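PDB 3H4L: DNA mismatch repair protein PMS1 from Saccharomyces cerevisiae, which acts in DNA mismatch repair and binds ATP, probably hydrolysing it, through an N-terminal domain of the GHKL (gyrase, Hsp90, histidine kinase, MutL) type. Local coordinates for residues Leu33-Ile38 and Gln179-Ile184; Ala42-Ile47 and Thr207-Ser212. One frame throughout, in Å; residues are numbered along the deposited sequence.

Contact 1 of 2, residues Leu33-Ile38 and Gln179-Ile184. With MG (magnesium ion), chain F; ANP (phosphoaminophosphonic acid-adenylate ester), chain E.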
loop_
_atom_site.group_PDB
_atom_site.type_symbol
_atom_site.label_atom_id
_atom_site.label_comp_id
_atom_site.label_asym_id
_atom_site.label_seq_id
_atom_site.Cartn_x
_atom_site.Cartn_y
_atom_site.Cartn_z
ATOM N N LEU B 33 6.871 -17.732 -5.182
ATOM C CA LEU B 33 6.063 -17.255 -6.294
ATOM C C LEU B 33 6.834 -16.311 -7.234
ATOM O O LEU B 33 6.774 -16.462 -8.462
ATOM C CB LEU B 33 4.806 -16.573 -5.757
ATOM C CG LEU B 33 3.939 -17.550 -4.962
ATOM C CD1 LEU B 33 2.764 -16.805 -4.350
ATOM C CD2 LEU B 33 3.470 -18.690 -5.876
ATOM N N VAL B 34 7.542 -15.340 -6.667
ATOM C CA VAL B 34 8.322 -14.415 -7.480
ATOM C C VAL B 34 9.349 -15.216 -8.300
ATOM O O VAL B 34 9.419 -15.076 -9.531
ATOM C CB VAL B 34 9.039 -13.355 -6.581
ATOM C CG1 VAL B 34 10.012 -12.513 -7.408
ATOM C CG2 VAL B 34 7.994 -12.456 -5.904
ATOM N N ASP B 35 10.124 -16.065 -7.617
ATOM C CA ASP B 35 11.134 -16.903 -8.263
ATOM C C ASP B 35 10.549 -17.658 -9.446
ATOM O O ASP B 35 11.146 -17.704 -10.526
ATOM C CB ASP B 35 11.718 -17.919 -7.277
ATOM C CG ASP B 35 12.826 -17.340 -6.432
ATOM O OD1 ASP B 35 13.117 -16.142 -6.588
ATOM O OD2 ASP B 35 13.413 -18.082 -5.611
ATOM N N ASN B 36 9.382 -18.259 -9.248
ATOM C CA ASN B 36 8.772 -18.988 -10.333
ATOM C C ASN B 36 8.430 -18.085 -11.518
ATOM O O ASN B 36 8.646 -18.459 -12.670
ATOM C CB ASN B 36 7.541 -19.735 -9.836
ATOM C CG ASN B 36 7.913 -20.964 -9.050
ATOM O OD1 ASN B 36 9.033 -21.454 -9.155
ATOM N ND2 ASN B 36 6.977 -21.480 -8.264
ATOM N N SER B 37 7.913 -16.896 -11.234
ATOM C CA SER B 37 7.566 -15.960 -12.298
ATOM C C SER B 37 8.827 -15.575 -13.059
ATOM O O SER B 37 8.864 -15.655 -14.281
ATOM C CB SER B 37 6.882 -14.705 -11.726
ATOM O OG SER B 37 5.574 -15.009 -11.257
ATOM N N ILE B 38 9.869 -15.172 -12.343
ATOM C CA ILE B 38 11.099 -14.794 -13.019
ATOM C C ILE B 38 11.597 -15.956 -13.874
ATOM O O ILE B 38 12.043 -15.747 -14.996
ATOM C CB ILE B 38 12.183 -14.377 -12.023
ATOM C CG1 ILE B 38 11.720 -13.150 -11.242
ATOM C CG2 ILE B 38 13.457 -14.049 -12.761
ATOM C CD1 ILE B 38 12.647 -12.761 -10.126
ATOM N N GLN B 179 11.394 -5.752 -2.187
ATOM C CA GLN B 179 12.249 -4.638 -2.592
ATOM C C GLN B 179 13.542 -5.190 -3.195
ATOM O O GLN B 179 14.046 -4.661 -4.199
ATOM C CB GLN B 179 12.560 -3.735 -1.395
ATOM C CG GLN B 179 11.319 -3.058 -0.809
ATOM C CD GLN B 179 11.588 -2.360 0.508
ATOM O OE1 GLN B 179 12.190 -2.931 1.412
ATOM N NE2 GLN B 179 11.129 -1.120 0.629
ATOM N N GLY B 180 14.060 -6.270 -2.604
ATOM C CA GLY B 180 15.277 -6.877 -3.117
ATOM C C GLY B 180 15.146 -7.339 -4.568
ATOM O O GLY B 180 16.003 -7.072 -5.408
ATOM N N TYR B 181 14.058 -8.030 -4.874
ATOM C CA TYR B 181 13.849 -8.514 -6.225
ATOM C C TYR B 181 13.667 -7.358 -7.208
ATOM O O TYR B 181 14.133 -7.408 -8.346
ATOM C CB TYR B 181 12.608 -9.405 -6.270
ATOM C CG TYR B 181 12.793 -10.831 -5.787
ATOM C CD1 TYR B 181 13.431 -11.778 -6.587
ATOM C CD2 TYR B 181 12.263 -11.249 -4.557
ATOM C CE1 TYR B 181 13.531 -13.099 -6.188
ATOM C CE2 TYR B 181 12.358 -12.564 -4.149
ATOM C CZ TYR B 181 12.991 -13.490 -4.969
ATOM O OH TYR B 181 13.073 -14.816 -4.577
ATOM N N ALA B 182 12.985 -6.309 -6.762
ATOM C CA ALA B 182 12.704 -5.163 -7.620
ATOM C C ALA B 182 13.905 -4.279 -7.915
ATOM O O ALA B 182 13.994 -3.685 -8.992
ATOM C CB ALA B 182 11.592 -4.320 -7.008
ATOM N N ILE B 183 14.825 -4.169 -6.970
ATOM C CA ILE B 183 15.972 -3.322 -7.214
ATOM C C ILE B 183 16.953 -3.913 -8.226
ATOM O O ILE B 183 17.538 -3.183 -9.024
ATOM C CB ILE B 183 16.702 -3.002 -5.912
ATOM C CG1 ILE B 183 15.779 -2.186 -5.009
ATOM C CG2 ILE B 183 17.981 -2.232 -6.202
ATOM C CD1 ILE B 183 16.369 -1.866 -3.668
ATOM N N ILE B 184 17.120 -5.230 -8.220
ATOM C CA ILE B 184 18.057 -5.848 -9.143
ATOM C C ILE B 184 17.451 -6.210 -10.493
ATOM O O ILE B 184 18.154 -6.248 -11.498
ATOM C CB ILE B 184 18.670 -7.120 -8.544
ATOM C CG1 ILE B 184 19.860 -7.584 -9.395
ATOM C CG2 ILE B 184 17.627 -8.218 -8.487
ATOM C CD1 ILE B 184 21.062 -6.639 -9.371
HETATM MG MG MG F . 10.119 -22.974 -8.072
HETATM P PG ANP E . 12.509 -24.360 -7.473
HETATM O O1G ANP E . 11.361 -23.624 -6.918
HETATM O O2G ANP E . 13.347 -23.538 -8.314
HETATM O O3G ANP E . 13.360 -25.072 -6.457
HETATM P PB ANP E . 10.590 -25.357 -9.346
HETATM O O1B ANP E . 10.642 -26.410 -10.399
HETATM O O2B ANP E . 10.365 -23.999 -9.806
HETATM N N3B ANP E . 11.888 -25.514 -8.420
HETATM P PA ANP E . 8.084 -25.040 -7.897
HETATM O O1A ANP E . 8.470 -23.701 -7.503
HETATM O O2A ANP E . 7.244 -25.877 -6.991
HETATM O O3A ANP E . 9.401 -25.799 -8.389
HETATM O "O5'" ANP E . 7.102 -24.990 -9.152
HETATM C "C5'" ANP E . 7.374 -25.896 -10.153
HETATM C "C4'" ANP E . 6.699 -26.071 -11.457
HETATM O "O4'" ANP E . 5.482 -25.305 -11.512
HETATM C "C3'" ANP E . 7.725 -25.388 -12.296
HETATM O "O3'" ANP E . 8.785 -26.298 -12.613
HETATM C "C2'" ANP E . 6.904 -24.846 -13.428
HETATM O "O2'" ANP E . 6.867 -25.845 -14.430
HETATM C "C1'" ANP E . 5.552 -24.539 -12.705
HETATM N N9 ANP E . 5.280 -23.135 -12.274
HETATM C C8 ANP E . 5.146 -22.568 -11.016
HETATM N N7 ANP E . 4.903 -21.292 -10.972
HETATM C C5 ANP E . 4.868 -20.952 -12.311
HETATM C C6 ANP E . 4.652 -19.719 -13.038
HETATM N N6 ANP E . 4.413 -18.575 -12.407
HETATM N N1 ANP E . 4.679 -19.701 -14.433
HETATM C C2 ANP E . 4.920 -20.864 -15.131
HETATM N N3 ANP E . 5.134 -22.076 -14.544
HETATM C C4 ANP E . 5.109 -22.062 -13.141
HETATM O O HOH W 1 11.599 -21.433 -8.436
HETATM O O HOH W 2 9.749 -21.367 -6.712
#

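Contact 2 of 2, residues Ala42-Ile47 and Thr207-Ser212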
loop_
_atom_site.group_PDB
_atom_site.type_symbol
_atom_site.label_atom_id
_atom_site.label_comp_id
_atom_site.label_asym_id
_atom_site.label_seq_id
_atom_site.Cartn_x
_atom_site.Cartn_y
_atom_site.Cartn_z
ATOM N N ALA B 42 9.111 -13.728 -17.190
ATOM C CA ALA B 42 8.116 -12.675 -17.143
ATOM C C ALA B 42 8.880 -11.368 -17.061
ATOM O O ALA B 42 9.986 -11.336 -16.534
ATOM C CB ALA B 42 7.236 -12.838 -15.918
ATOM N N ASN B 43 8.314 -10.299 -17.609
ATOM C CA ASN B 43 8.952 -8.991 -17.518
ATOM C C ASN B 43 8.004 -8.105 -16.724
ATOM O O ASN B 43 8.305 -6.942 -16.437
ATOM C CB ASN B 43 9.232 -8.384 -18.902
ATOM C CG ASN B 43 7.999 -8.324 -19.779
ATOM O OD1 ASN B 43 6.922 -7.898 -19.342
ATOM N ND2 ASN B 43 8.154 -8.744 -21.035
ATOM N N GLN B 44 6.852 -8.667 -16.369
ATOM C CA GLN B 44 5.884 -7.939 -15.570
ATOM C C GLN B 44 5.355 -8.808 -14.426
ATOM O O GLN B 44 4.797 -9.888 -14.643
ATOM C CB GLN B 44 4.719 -7.440 -16.430
ATOM C CG GLN B 44 4.075 -6.196 -15.841
ATOM C CD GLN B 44 2.876 -5.694 -16.624
ATOM O OE1 GLN B 44 2.910 -5.596 -17.859
ATOM N NE2 GLN B 44 1.807 -5.351 -15.902
ATOM N N ILE B 45 5.532 -8.336 -13.201
ATOM C CA ILE B 45 5.071 -9.091 -12.049
ATOM C C ILE B 45 4.225 -8.256 -11.115
ATOM O O ILE B 45 4.652 -7.223 -10.609
ATOM C CB ILE B 45 6.245 -9.687 -11.277
ATOM C CG1 ILE B 45 6.990 -10.668 -12.187
ATOM C CG2 ILE B 45 5.735 -10.397 -10.033
ATOM C CD1 ILE B 45 8.245 -11.229 -11.594
ATOM N N GLU B 46 3.013 -8.729 -10.886
ATOM C CA GLU B 46 2.069 -8.035 -10.045
ATOM C C GLU B 46 1.708 -8.932 -8.880
ATOM O O GLU B 46 1.419 -10.115 -9.066
ATOM C CB GLU B 46 0.823 -7.696 -10.862
ATOM C CG GLU B 46 -0.198 -6.846 -10.148
ATOM C CD GLU B 46 -1.443 -6.671 -10.980
ATOM O OE1 GLU B 46 -1.298 -6.312 -12.176
ATOM O OE2 GLU B 46 -2.553 -6.897 -10.449
ATOM N N ILE B 47 1.724 -8.350 -7.682
ATOM C CA ILE B 47 1.437 -9.063 -6.450
ATOM C C ILE B 47 0.330 -8.341 -5.707
ATOM O O ILE B 47 0.441 -7.154 -5.400
ATOM C CB ILE B 47 2.696 -9.109 -5.573
ATOM C CG1 ILE B 47 3.845 -9.741 -6.361
ATOM C CG2 ILE B 47 2.434 -9.884 -4.308
ATOM C CD1 ILE B 47 5.150 -9.730 -5.623
ATOM N N THR B 207 7.679 -0.316 -9.839
ATOM C CA THR B 207 8.882 0.051 -10.568
ATOM C C THR B 207 8.558 -0.010 -12.051
ATOM O O THR B 207 7.657 -0.730 -12.472
ATOM C CB THR B 207 10.084 -0.890 -10.276
ATOM O OG1 THR B 207 9.754 -2.237 -10.636
ATOM C CG2 THR B 207 10.464 -0.829 -8.812
ATOM N N MET B 208 9.295 0.757 -12.841
ATOM C CA MET B 208 9.082 0.803 -14.279
ATOM C C MET B 208 9.899 -0.272 -14.985
ATOM O O MET B 208 11.013 -0.595 -14.567
ATOM C CB MET B 208 9.474 2.183 -14.820
ATOM C CG MET B 208 8.628 3.330 -14.291
ATOM S SD MET B 208 6.908 3.172 -14.814
ATOM C CE MET B 208 6.186 2.240 -13.410
ATOM N N ARG B 209 9.343 -0.828 -16.053
ATOM C CA ARG B 209 10.051 -1.844 -16.809
ATOM C C ARG B 209 11.282 -1.169 -17.409
ATOM O O ARG B 209 11.243 0.017 -17.729
ATOM C CB ARG B 209 9.159 -2.390 -17.920
ATOM C CG ARG B 209 9.712 -3.631 -18.576
ATOM C CD ARG B 209 8.819 -4.083 -19.703
ATOM N NE ARG B 209 7.458 -4.311 -19.236
ATOM C CZ ARG B 209 6.440 -4.627 -20.031
ATOM N NH1 ARG B 209 6.638 -4.750 -21.339
ATOM N NH2 ARG B 209 5.227 -4.822 -19.521
ATOM N N ASN B 210 12.372 -1.919 -17.546
ATOM C CA ASN B 210 13.621 -1.394 -18.104
ATOM C C ASN B 210 14.205 -0.208 -17.324
ATOM O O ASN B 210 14.570 0.807 -17.912
ATOM C CB ASN B 210 13.420 -0.989 -19.573
ATOM C CG ASN B 210 12.944 -2.146 -20.445
ATOM O OD1 ASN B 210 13.302 -3.305 -20.217
ATOM N ND2 ASN B 210 12.151 -1.831 -21.461
ATOM N N SER B 211 14.305 -0.347 -16.005
ATOM C CA SER B 211 14.838 0.714 -15.152
ATOM C C SER B 211 16.189 0.339 -14.563
ATOM O O SER B 211 16.364 -0.772 -14.072
ATOM C CB SER B 211 13.885 1.005 -13.986
ATOM O OG SER B 211 12.618 1.443 -14.433
ATOM N N SER B 212 17.140 1.264 -14.593
ATOM C CA SER B 212 18.448 0.986 -14.020
ATOM C C SER B 212 18.250 0.769 -12.518
ATOM O O SER B 212 17.214 1.142 -11.960
ATOM C CB SER B 212 19.391 2.167 -14.247
ATOM O OG SER B 212 18.989 3.292 -13.482
#

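Contact 1 of 2, residues Leu33-Ile38 and Gln179-Ile184
Val34 and Tyr181 mark the nearest approach of the two backbones, their CA atoms 8.2 Å apart on helical segments that run nearly parallel, at 24°, with axes 11.8 Å from each other. Tyr181 reaches across this gap. Its ring takes Val34 over one face: CG1 sits 3.5 Å from the ring centroid, only 10° off the normal, a CH-pi contact. That methyl reaches the ring because it lies anti to the backbone N of Val34 (chi1 172°). Ile38 adds its CD1 obliquely, 3.8 Å from Tyr181 CD1. At the ring edge the phenol OH donates a hydrogen bond to Asp35 OD1; the modelled separation of 2.4 Å is very short and its exact value doubtful. Helix 26-39 carries the asparagine-bearing motif of the GHKL ATPase, or Bergerat, fold, and the residue after Asp35 faces the nucleotide. Asn36 OD1 ligates the magnesium ion at 2.2 Å, while Asn36 ND2 donates to ANP O1A at 2.8 Å; three ANP oxygens and two waters complete the metal shell. Ser37 OG is hydrogen-bonded to Asp61 OD2, which is also hydrogen-bonded to ANP. On the sheet side, Phe190 of strand 189-195 touches both Val34 and Tyr181.

Contact 2 of 2, residues Ala42-Ile47 and Thr207-Ser212
Asn43, just ahead of strand 44-50, meets Arg209 through its amide oxygen, which lies over the guanidinium face with OD1 3.4 Å from Arg209 CZ. The two flat groups are tilted by 28°, so the amide lies roughly along the guanidinium rather than standing on it. A chi1 of 54° wedges the Asn43 amide between its own backbone N and carbonyl carbon; the same OD1 accepts a hydrogen bond from Asn62 ND2. Gln44 follows: with CG anti to the backbone N (chi1 -153°), its extended chain brings OE1 to the rim of the guanidinium, in the guanidinium plane and 3.0 Å from Arg209 NH2. The backbone N of Gln44 is hydrogen-bonded to Asn62 OD1. Farther along, strand 44-50 runs on into the sheet. Arg209 itself rises from the loop between strand 200-206 and helix 213-221, where Ser211 OG donates to Met208 O at 2.6 Å from above the carbonyl plane and Ser212 serves as N-cap. Strand 189-195 runs between the two sides, and its Lys189 touches both Gln44 and Arg209. With one amide oxygen over its face and another at its edge, the cationic group probably gains dipolar stabilisation on this surface without a carboxylate from either segment.

Overall arrangement
The centres of contacts 1 and 2 lie about 9 Å apart. Contact 1 lies between two helices that pack on the eight-stranded sheet, near the centre of the chain; contact 2 joins the start of strand 44-50 to the loop after edge strand 200-206, at the surface. Along the chain their segments alternate: 33-38, 42-47, 179-184, then 207-212. Helix 167-184 precedes strand 189-195, which pairs in parallel with 44-50. Ser37 and Ile38 pack on Ile45, and Val34 on Ile47, so the contacts touch physically. The helix carrying the magnesium ligand Asn36 thus packs both on the strand that follows it and on helix 167-184, consistent with a nucleotide site structurally continuous with this later part of the chain.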